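Side-chain contact in D-3-phosphoglycerate dehydrogenase oxidoreductase protein (Ralstonia solanacearum, PDB 3GG9), which probably acts as an NAD-dependent phosphoglycerate dehydrogenase, a member of the D-isomer specific 2-hydroxyacid dehydrogenase family: residues Asn249-Arg252 with Ala253-Glu257. Sequence-based numbering, arbitrary orientation. Where two conformers were deposited one is given.
Sequences NTSR and AELVE
Leu255 lays its CD1 methyl against the CB of Ser251, 3.6 Å away, while its CB and CG pass close to the carbonyl O of Arg252, and Val221 of strand 218-221 also touches the leucine. That same carbonyl shows how one polar atom can order a turn: ND2 of Asn249 lies 3.0 Å from Arg252 O, its N-H nearly straight (165°) but coming from above the plane of the Arg252 carbonyl, and the backbone N of Leu255 adds a weak bond. With CG anti to its backbone N (chi1 -173°), the asparagine sends its amide along the turning chain, where OD1 accepts from Ser251 N, which sits above the plane of the side-chain carbonyl, at 2.9 Å. This is an Asx turn, set where strand 246-249 of the parallel Rossmann-type sheet ends and the chain turns toward the short 3-10 segment 253-255. Both ends of one buried amide are thereby used, fixing its rotation; Ser251 OG instead bonds to the carbonyl O of Val221, and its side chain lies beside a bound glycerol. Farther out, in one of two deposited conformers, Arg252 bends at chi2 and chi3 to bring its guanidinium beside the Glu254 carboxylate, the planes 83° apart. That conformer makes a weak, doubtful salt bridge, NH2 3.3 Å from Glu254 OE2, and two waters link the same groups.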
loop_
_atom_site.group_PDB
_atom_site.type_symbol
_atom_site.label_atom_id
_atom_site.label_comp_id
_atom_site.label_asym_id
_atom_site.label_seq_id
_atom_site.Cartn_x
_atom_site.Cartn_y
_atom_site.Cartn_z
ATOM N N ASN A 249 -11.477 7.460 -2.427
ATOM C CA ASN A 249 -11.619 8.906 -2.579
ATOM C C ASN A 249 -10.476 9.644 -1.913
ATOM O O ASN A 249 -10.472 9.836 -0.696
ATOM C CB ASN A 249 -12.978 9.402 -2.033
ATOM C CG ASN A 249 -13.232 10.880 -2.332
ATOM O OD1 ASN A 249 -12.505 11.520 -3.091
ATOM N ND2 ASN A 249 -14.263 11.426 -1.724
ATOM N N THR A 250 -9.514 10.081 -2.728
ATOM C CA THR A 250 -8.476 10.962 -2.250
ATOM C C THR A 250 -8.674 12.399 -2.764
ATOM O O THR A 250 -7.738 13.190 -2.751
ATOM C CB THR A 250 -7.086 10.453 -2.710
ATOM O OG1 THR A 250 -7.058 10.470 -4.131
ATOM C CG2 THR A 250 -6.862 9.016 -2.259
ATOM N N SER A 251 -9.878 12.740 -3.208
ATOM C CA SER A 251 -10.127 14.066 -3.776
ATOM C C SER A 251 -10.680 15.049 -2.747
ATOM O O SER A 251 -9.917 15.805 -2.119
ATOM C CB SER A 251 -11.040 13.965 -4.992
ATOM O OG SER A 251 -10.355 13.418 -6.122
ATOM N N ARG A 252 -12.006 15.064 -2.608
ATOM C CA ARG A 252 -12.677 15.879 -1.596
ATOM C C ARG A 252 -13.866 15.082 -1.061
ATOM O O ARG A 252 -14.541 14.376 -1.822
ATOM C CB ARG A 252 -13.166 17.223 -2.173
ATOM C CG ARG A 252 -12.087 18.289 -2.494
ATOM C CD ARG A 252 -11.360 18.840 -1.257
ATOM N NE ARG A 252 -12.269 19.441 -0.277
ATOM C CZ ARG A 252 -12.665 20.716 -0.275
ATOM N NH1 ARG A 252 -12.243 21.558 -1.210
ATOM N NH2 ARG A 252 -13.498 21.154 0.671
ATOM N N ALA A 253 -14.112 15.177 0.251
ATOM C CA ALA A 253 -15.224 14.432 0.891
ATOM C C ALA A 253 -16.622 14.805 0.381
ATOM O O ALA A 253 -17.523 13.958 0.276
ATOM C CB ALA A 253 -15.164 14.613 2.407
ATOM N N GLU A 254 -16.783 16.067 0.023
ATOM C CA GLU A 254 -18.077 16.636 -0.324
ATOM C C GLU A 254 -18.508 16.295 -1.753
ATOM O O GLU A 254 -19.628 16.619 -2.164
ATOM C CB GLU A 254 -18.053 18.157 -0.101
ATOM C CG GLU A 254 -17.778 18.586 1.350
ATOM C CD GLU A 254 -16.294 18.855 1.675
ATOM O OE1 GLU A 254 -16.053 19.522 2.704
ATOM O OE2 GLU A 254 -15.372 18.404 0.936
ATOM N N LEU A 255 -17.632 15.627 -2.502
ATOM C CA LEU A 255 -18.032 14.981 -3.756
ATOM C C LEU A 255 -19.098 13.904 -3.567
ATOM O O LEU A 255 -19.857 13.632 -4.483
ATOM C CB LEU A 255 -16.836 14.353 -4.459
ATOM C CG LEU A 255 -15.728 15.285 -4.949
ATOM C CD1 LEU A 255 -14.573 14.475 -5.520
ATOM C CD2 LEU A 255 -16.242 16.254 -5.987
ATOM N N VAL A 256 -19.121 13.272 -2.396
ATOM C CA VAL A 256 -20.158 12.305 -2.050
ATOM C C VAL A 256 -21.154 13.039 -1.171
ATOM O O VAL A 256 -20.755 13.788 -0.284
ATOM C CB VAL A 256 -19.596 11.089 -1.270
ATOM C CG1 VAL A 256 -20.686 10.044 -0.995
ATOM C CG2 VAL A 256 -18.443 10.443 -2.033
ATOM N N GLU A 257 -22.445 12.836 -1.420
ATOM C CA GLU A 257 -23.477 13.414 -0.557
ATOM C C GLU A 257 -23.253 13.071 0.905
ATOM O O GLU A 257 -22.746 12.012 1.243
ATOM C CB GLU A 257 -24.891 13.046 -1.024
ATOM C CG GLU A 257 -25.318 11.606 -0.797
ATOM C CD GLU A 257 -26.792 11.380 -1.157
ATOM O OE1 GLU A 257 -27.168 10.239 -1.472
ATOM O OE2 GLU A 257 -27.578 12.348 -1.123
HETATM O O HOH W 1 -12.787 17.231 1.979
HETATM O O HOH W 2 -13.569 20.153 3.647
#